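Local coordinates for protein DNA gyrase, B subunit, truncated (Myxococcus xanthus, PDB 3CWV) that probably binds and hydrolyses ATP as the B subunit of a type II topoisomerase that breaks, passes and rejoins double-stranded DNA, at residues D235-Q240 with P326-A331; V54-E57 with S63-L66; G10-V15 with M101-L106. All blocks are in the same frame, centred on the assembly; numbering follows the deposited sequence.

Contact 1: residues D235-Q240 with P326-A331; sequences DGLRVQ and PGLEEA
Leu328 sends one methyl, CD1, between two side chains of strand 237-245. It meets Leu237 first, with CD1 of Leu328 and CD1 of Leu237 4.3 Å apart. The second neighbour is Val239, whose CG2 lies 4.5 Å from Leu328 CD1. Leu237 and Val239 are two positions apart on the strand, so both point to the same face, toward the helix. The first bond of the Leu328 side chain runs across the direction to the strand. With CG opposite the backbone N (chi1 -179°), its end comes nearer to the two residues. All three side chains are buried, but the interface is small, 91 Å² in total, and purely apolar. The arrangement is consistent with the ribosomal S5-like transducer domain of GyrB relatives, in which helices pack on a sheet. Here the first turn of helix 328-345 rests on that sheet. Gly327 is its N-cap, and Gly327 O accepts the bond from Ala331 N at 2.9 Å. Trp234 of the neighbouring strand 228-234 also touches Leu328 and Ala331, and His268 of helix 267-284 reaches Leu328 as well. The other face of strand 237-245 is polar at this level. There Gln240 NE2 sits 3.3 Å above the plane of the Arg238 guanidinium, over its centre, while Arg238 NH2 forms a salt bridge with Asp231 OD2.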
loop_
_atom_site.group_PDB
_atom_site.type_symbol
_atom_site.label_atom_id
_atom_site.label_comp_id
_atom_site.label_asym_id
_atom_site.label_seq_id
_atom_site.Cartn_x
_atom_site.Cartn_y
_atom_site.Cartn_z
ATOM N N ASP A 235 -5.317 18.997 -5.810
ATOM C CA ASP A 235 -5.509 19.403 -4.442
ATOM C C ASP A 235 -4.699 18.545 -3.461
ATOM O O ASP A 235 -5.228 18.128 -2.439
ATOM C CB ASP A 235 -7.004 19.340 -4.071
ATOM C CG ASP A 235 -7.364 20.347 -3.023
ATOM O OD1 ASP A 235 -6.814 21.475 -3.095
ATOM O OD2 ASP A 235 -8.167 20.021 -2.122
ATOM N N GLY A 236 -3.424 18.288 -3.776
ATOM C CA GLY A 236 -2.541 17.545 -2.872
ATOM C C GLY A 236 -2.641 16.023 -2.953
ATOM O O GLY A 236 -1.931 15.310 -2.223
ATOM N N LEU A 237 -3.507 15.540 -3.847
ATOM C CA LEU A 237 -3.842 14.123 -3.986
ATOM C C LEU A 237 -3.272 13.607 -5.294
ATOM O O LEU A 237 -3.578 14.161 -6.352
ATOM C CB LEU A 237 -5.368 13.943 -4.038
ATOM C CG LEU A 237 -6.184 14.291 -2.787
ATOM C CD1 LEU A 237 -7.597 13.805 -2.945
ATOM C CD2 LEU A 237 -5.561 13.674 -1.549
ATOM N N ARG A 238 -2.489 12.529 -5.240
ATOM C CA ARG A 238 -1.958 11.925 -6.446
ATOM C C ARG A 238 -2.863 10.830 -6.977
ATOM O O ARG A 238 -3.305 9.954 -6.242
ATOM C CB ARG A 238 -0.552 11.383 -6.210
ATOM C CG ARG A 238 0.057 10.762 -7.454
ATOM C CD ARG A 238 1.383 10.074 -7.101
ATOM N NE ARG A 238 2.175 9.739 -8.283
ATOM C CZ ARG A 238 3.350 9.105 -8.241
ATOM N NH1 ARG A 238 3.868 8.715 -7.075
ATOM N NH2 ARG A 238 4.002 8.845 -9.366
ATOM N N VAL A 239 -3.147 10.880 -8.267
ATOM C CA VAL A 239 -3.999 9.878 -8.883
ATOM C C VAL A 239 -3.150 9.188 -9.932
ATOM O O VAL A 239 -2.551 9.856 -10.768
ATOM C CB VAL A 239 -5.222 10.523 -9.527
ATOM C CG1 VAL A 239 -6.069 9.480 -10.272
ATOM C CG2 VAL A 239 -6.059 11.256 -8.463
ATOM N N GLN A 240 -3.043 7.863 -9.831
ATOM C CA GLN A 240 -2.269 7.055 -10.775
ATOM C C GLN A 240 -3.214 6.007 -11.322
ATOM O O GLN A 240 -3.971 5.384 -10.577
ATOM C CB GLN A 240 -1.101 6.364 -10.083
ATOM C CG GLN A 240 -0.105 7.299 -9.417
ATOM C CD GLN A 240 0.835 6.557 -8.488
ATOM O OE1 GLN A 240 0.528 6.334 -7.306
ATOM N NE2 GLN A 240 1.997 6.172 -9.015
ATOM N N PRO A 326 -15.178 14.721 -1.619
ATOM C CA PRO A 326 -15.993 15.676 -2.383
ATOM C C PRO A 326 -15.147 16.326 -3.457
ATOM O O PRO A 326 -14.023 16.717 -3.161
ATOM C CB PRO A 326 -16.370 16.725 -1.329
ATOM C CG PRO A 326 -16.258 15.979 -0.001
ATOM C CD PRO A 326 -15.131 15.040 -0.178
ATOM N N GLY A 327 -15.671 16.434 -4.685
ATOM C CA GLY A 327 -14.958 17.111 -5.773
ATOM C C GLY A 327 -13.987 16.217 -6.543
ATOM O O GLY A 327 -13.646 16.520 -7.692
ATOM N N LEU A 328 -13.543 15.112 -5.925
ATOM C CA LEU A 328 -12.528 14.243 -6.546
ATOM C C LEU A 328 -12.992 13.632 -7.876
ATOM O O LEU A 328 -12.256 13.635 -8.851
ATOM C CB LEU A 328 -12.082 13.090 -5.600
ATOM C CG LEU A 328 -11.002 12.167 -6.209
ATOM C CD1 LEU A 328 -9.765 12.968 -6.577
ATOM C CD2 LEU A 328 -10.595 11.025 -5.260
ATOM N N GLU A 329 -14.204 13.091 -7.905
ATOM C CA GLU A 329 -14.689 12.459 -9.118
ATOM C C GLU A 329 -14.716 13.416 -10.311
ATOM O O GLU A 329 -14.302 13.061 -11.430
ATOM C CB GLU A 329 -16.088 11.894 -8.894
ATOM C CG GLU A 329 -16.727 11.432 -10.192
ATOM C CD GLU A 329 -18.158 10.947 -10.018
ATOM O OE1 GLU A 329 -18.518 10.480 -8.915
ATOM O OE2 GLU A 329 -18.915 11.030 -11.003
ATOM N N GLU A 330 -15.232 14.622 -10.084
ATOM C CA GLU A 330 -15.299 15.610 -11.159
ATOM C C GLU A 330 -13.934 16.141 -11.543
ATOM O O GLU A 330 -13.688 16.371 -12.716
ATOM C CB GLU A 330 -16.244 16.760 -10.819
ATOM C CG GLU A 330 -17.610 16.591 -11.449
ATOM C CD GLU A 330 -17.526 16.414 -12.962
ATOM O OE1 GLU A 330 -18.034 15.391 -13.460
ATOM O OE2 GLU A 330 -16.941 17.286 -13.642
ATOM N N ALA A 331 -13.056 16.340 -10.562
ATOM C CA ALA A 331 -11.662 16.757 -10.829
ATOM C C ALA A 331 -10.910 15.781 -11.721
ATOM O O ALA A 331 -10.168 16.209 -12.610
ATOM C CB ALA A 331 -10.903 16.938 -9.550
#

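Contact 2: residues V54-E57 with S63-L66; sequences VVLE and SIAL
Val54 and Leu66 make the tightest side-chain contact here, with CG1 of Val54 3.5 Å from CD1 of Leu66. Leu66 has CG anti to its backbone N (chi1 179°), which swings its end back over the neighbouring strand. Leu56 lies on the same face. Its CD1 touches CG2 of Ile64 at 3.9 Å and CD1 of Leu66 at 4.2 Å. Helix 28-47 covers this apolar face, with Leu38 and Leu39 against Leu66 and Val35 against Ile64. The backbones are joined at the Glu57 and Ala65 pair. Glu57 N bonds to Ala65 O at 2.8 Å, and Ala65 N returns to Glu57 O at 2.8 Å. The second bond is the straighter, 166° at the hydrogen against 154°. The face of Glu57 and Ala65 is looser. Glu57 is partly exposed, and its OE1 makes a long, weak ion pair with Arg154 NH1. A water donates to Glu57 O (3.2 Å) and to Ser63 OG (3.1 Å), so Glu57 O is held by two donors. Ser63 OG also bonds to Asp61 and His156. The two strands form an antiparallel beta hairpin in the mixed sheet of the GHKL-type ATPase fold, consistent with the GyrB family.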
loop_
_atom_site.group_PDB
_atom_site.type_symbol
_atom_site.label_atom_id
_atom_site.label_comp_id
_atom_site.label_asym_id
_atom_site.label_seq_id
_atom_site.Cartn_x
_atom_site.Cartn_y
_atom_site.Cartn_z
ATOM N N VAL A 54 12.619 -1.138 1.387
ATOM C CA VAL A 54 11.838 -1.854 2.401
ATOM C C VAL A 54 12.151 -3.337 2.241
ATOM O O VAL A 54 12.065 -3.869 1.121
ATOM C CB VAL A 54 10.296 -1.668 2.165
ATOM C CG1 VAL A 54 9.480 -2.488 3.198
ATOM C CG2 VAL A 54 9.911 -0.215 2.215
ATOM N N VAL A 55 12.525 -3.996 3.333
ATOM C CA VAL A 55 12.776 -5.444 3.344
ATOM C C VAL A 55 11.882 -6.136 4.377
ATOM O O VAL A 55 11.930 -5.812 5.558
ATOM C CB VAL A 55 14.215 -5.756 3.712
ATOM C CG1 VAL A 55 14.499 -7.282 3.559
ATOM C CG2 VAL A 55 15.161 -4.949 2.810
ATOM N N LEU A 56 11.095 -7.105 3.922
ATOM C CA LEU A 56 10.252 -7.906 4.794
ATOM C C LEU A 56 10.855 -9.311 4.882
ATOM O O LEU A 56 11.178 -9.955 3.865
ATOM C CB LEU A 56 8.813 -7.959 4.262
ATOM C CG LEU A 56 7.868 -8.839 5.081
ATOM C CD1 LEU A 56 7.659 -8.176 6.461
ATOM C CD2 LEU A 56 6.518 -9.060 4.400
ATOM N N GLU A 57 10.994 -9.797 6.099
ATOM C CA GLU A 57 11.665 -11.071 6.318
ATOM C C GLU A 57 10.793 -11.944 7.208
ATOM O O GLU A 57 10.334 -11.517 8.276
ATOM C CB GLU A 57 13.009 -10.787 6.970
ATOM C CG GLU A 57 13.972 -11.901 7.057
ATOM C CD GLU A 57 15.319 -11.384 7.543
ATOM O OE1 GLU A 57 15.618 -11.528 8.751
ATOM O OE2 GLU A 57 16.057 -10.796 6.719
ATOM N N SER A 63 8.494 -15.478 13.495
ATOM C CA SER A 63 8.765 -14.053 13.664
ATOM C C SER A 63 8.707 -13.330 12.307
ATOM O O SER A 63 8.730 -13.950 11.238
ATOM C CB SER A 63 10.118 -13.831 14.347
ATOM O OG SER A 63 11.188 -14.037 13.436
ATOM N N ILE A 64 8.650 -12.000 12.364
ATOM C CA ILE A 64 8.515 -11.175 11.180
ATOM C C ILE A 64 9.492 -10.021 11.386
ATOM O O ILE A 64 9.569 -9.477 12.486
ATOM C CB ILE A 64 7.091 -10.552 11.119
ATOM C CG1 ILE A 64 6.047 -11.607 10.769
ATOM C CG2 ILE A 64 7.014 -9.392 10.078
ATOM C CD1 ILE A 64 6.009 -12.008 9.284
ATOM N N ALA A 65 10.248 -9.648 10.369
ATOM C CA ALA A 65 11.000 -8.388 10.533
ATOM C C ALA A 65 10.782 -7.500 9.327
ATOM O O ALA A 65 10.725 -7.989 8.186
ATOM C CB ALA A 65 12.495 -8.655 10.744
ATOM N N LEU A 66 10.667 -6.193 9.563
ATOM C CA LEU A 66 10.600 -5.238 8.454
ATOM C C LEU A 66 11.712 -4.220 8.678
ATOM O O LEU A 66 11.837 -3.700 9.792
ATOM C CB LEU A 66 9.230 -4.537 8.433
ATOM C CG LEU A 66 9.113 -3.495 7.295
ATOM C CD1 LEU A 66 8.352 -4.040 6.160
ATOM C CD2 LEU A 66 8.510 -2.218 7.790
HETATM O O HOH W 1 12.087 -12.748 10.707
#

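Contact 3: residues G10-V15 with M101-L106; sequences GIVENV and MLVVSL
Val103 meets two residues of helix 11-17 at once, one with each methyl. Its CG1 lies 4.2 Å from CG2 of Ile11, and its CG2 lies 4.2 Å from CG2 of Val12. The helices belong to what is probably the GHKL-type ATPase domain of GyrB proteins. By sequence, helix 102-107 follows the glycine-rich segment that in relatives closes over the nucleotide, and helix 11-17 lies near the N-terminal end of the modelled chain. The fork is set by the Val103 torsion. With chi1 at 69°, CG1 sits between the backbone N and the carbonyl carbon, and CG2 stands opposite the N. One turn further along helix 11-17, CG1 of Val15 comes within 4.0 Å of CG1 of Val104, and these two side chains cross at about a right angle. The contact is entirely apolar. The short helices cross at -68°, with their axes 9.6 Å apart, so only a few side chains meet. Around them, Phe87 touches both Ile11 and Val103, and Ala107 touches Val12 and Val15. Phe37 of helix 28-47 lies against Val104. Outside the interface, Glu13 OE2 bonds to His131 NE2, and Ser105 OG bonds to the backbone O of Leu34 in helix 28-47. Within the helices, Val15 N bonds to Ile11 O at 3.0 Å, and Leu106 N bonds to Leu102 O at 3.1 Å.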
loop_
_atom_site.group_PDB
_atom_site.type_symbol
_atom_site.label_atom_id
_atom_site.label_comp_id
_atom_site.label_asym_id
_atom_site.label_seq_id
_atom_site.Cartn_x
_atom_site.Cartn_y
_atom_site.Cartn_z
ATOM N N GLY A 10 -2.230 2.326 29.437
ATOM C CA GLY A 10 -3.004 3.140 28.552
ATOM C C GLY A 10 -3.091 2.274 27.301
ATOM O O GLY A 10 -3.721 1.215 27.318
ATOM N N ILE A 11 -2.394 2.693 26.249
ATOM C CA ILE A 11 -2.697 2.252 24.884
ATOM C C ILE A 11 -2.359 0.788 24.628
ATOM O O ILE A 11 -3.211 0.053 24.141
ATOM C CB ILE A 11 -2.060 3.195 23.826
ATOM C CG1 ILE A 11 -2.768 4.557 23.868
ATOM C CG2 ILE A 11 -2.208 2.635 22.420
ATOM C CD1 ILE A 11 -2.302 5.500 22.809
ATOM N N VAL A 12 -1.165 0.340 25.026
ATOM C CA VAL A 12 -0.778 -1.056 24.777
ATOM C C VAL A 12 -1.741 -2.019 25.478
ATOM O O VAL A 12 -2.138 -3.040 24.919
ATOM C CB VAL A 12 0.652 -1.326 25.256
ATOM C CG1 VAL A 12 0.953 -2.826 25.276
ATOM C CG2 VAL A 12 1.650 -0.542 24.368
ATOM N N GLU A 13 -2.090 -1.690 26.723
ATOM C CA GLU A 13 -2.948 -2.575 27.512
ATOM C C GLU A 13 -4.383 -2.581 27.009
ATOM O O GLU A 13 -5.027 -3.627 27.027
ATOM C CB GLU A 13 -2.852 -2.255 29.017
ATOM C CG GLU A 13 -1.585 -2.813 29.662
ATOM C CD GLU A 13 -1.397 -4.320 29.434
ATOM O OE1 GLU A 13 -2.384 -5.083 29.523
ATOM O OE2 GLU A 13 -0.252 -4.752 29.178
ATOM N N ASN A 14 -4.859 -1.442 26.512
ATOM C CA ASN A 14 -6.149 -1.344 25.821
ATOM C C ASN A 14 -6.208 -2.212 24.585
ATOM O O ASN A 14 -7.208 -2.887 24.336
ATOM C CB ASN A 14 -6.438 0.090 25.382
ATOM C CG ASN A 14 -6.847 0.984 26.545
ATOM O OD1 ASN A 14 -6.923 0.543 27.697
ATOM N ND2 ASN A 14 -7.106 2.250 26.241
ATOM N N VAL A 15 -5.141 -2.191 23.795
ATOM C CA VAL A 15 -5.077 -3.051 22.606
ATOM C C VAL A 15 -5.032 -4.526 22.994
ATOM O O VAL A 15 -5.720 -5.352 22.385
ATOM C CB VAL A 15 -3.852 -2.692 21.714
ATOM C CG1 VAL A 15 -3.724 -3.662 20.551
ATOM C CG2 VAL A 15 -4.001 -1.258 21.169
ATOM N N MET A 101 -0.791 2.098 12.501
ATOM C CA MET A 101 -1.185 1.035 13.392
ATOM C C MET A 101 0.056 0.289 13.892
ATOM O O MET A 101 -0.039 -0.834 14.395
ATOM C CB MET A 101 -2.127 0.048 12.661
ATOM C CG MET A 101 -3.420 0.704 12.084
ATOM S SD MET A 101 -4.506 1.181 13.433
ATOM C CE MET A 101 -5.212 -0.405 13.882
ATOM N N LEU A 102 1.241 0.895 13.772
ATOM C CA LEU A 102 2.421 0.278 14.383
ATOM C C LEU A 102 2.268 -0.211 15.832
ATOM O O LEU A 102 2.738 -1.313 16.172
ATOM C CB LEU A 102 3.664 1.222 14.274
ATOM C CG LEU A 102 4.950 0.789 14.972
ATOM C CD1 LEU A 102 5.496 -0.526 14.383
ATOM C CD2 LEU A 102 6.008 1.956 14.907
ATOM N N VAL A 103 1.678 0.605 16.707
ATOM C CA VAL A 103 1.595 0.242 18.105
ATOM C C VAL A 103 0.735 -1.027 18.296
ATOM O O VAL A 103 0.929 -1.742 19.253
ATOM C CB VAL A 103 1.028 1.366 18.990
ATOM C CG1 VAL A 103 -0.468 1.631 18.731
ATOM C CG2 VAL A 103 1.228 1.020 20.515
ATOM N N VAL A 104 -0.180 -1.289 17.368
ATOM C CA VAL A 104 -0.979 -2.541 17.461
ATOM C C VAL A 104 -0.095 -3.761 17.228
ATOM O O VAL A 104 -0.175 -4.725 17.965
ATOM C CB VAL A 104 -2.152 -2.516 16.498
ATOM C CG1 VAL A 104 -3.008 -3.836 16.606
ATOM C CG2 VAL A 104 -3.017 -1.323 16.812
ATOM N N SER A 105 0.746 -3.720 16.197
ATOM C CA SER A 105 1.641 -4.840 15.920
ATOM C C SER A 105 2.565 -5.077 17.095
ATOM O O SER A 105 2.800 -6.217 17.488
ATOM C CB SER A 105 2.435 -4.627 14.640
ATOM O OG SER A 105 1.550 -4.495 13.550
ATOM N N LEU A 106 3.103 -4.000 17.649
ATOM C CA LEU A 106 3.981 -4.114 18.817
ATOM C C LEU A 106 3.209 -4.571 20.052
ATOM O O LEU A 106 3.661 -5.487 20.758
ATOM C CB LEU A 106 4.634 -2.754 19.140
ATOM C CG LEU A 106 5.532 -2.163 18.048
ATOM C CD1 LEU A 106 6.063 -0.768 18.500
ATOM C CD2 LEU A 106 6.648 -3.099 17.698
#

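In the fold
All three contacts are largely buried. Contact 1 has all its touching residues buried, while Glu57 in contact 2 and Ile11 in contact 3 are partly exposed. Contact 2 joins neighbouring strands and is the one bonded through the backbone. Contact 1 sets a helix on a sheet, and contact 3 crosses two helices; both rest on methyl groups alone. Contacts 2 and 3 have centres about 19 Å apart. Helix 28-47 links them: it covers the apolar face of the 54-57 and 63-66 hairpin and also touches helix 102-107. Contact 1 lies on a separate sheet from the one holding contact 2, its centre about 33 Å from those of the other two. None touches another.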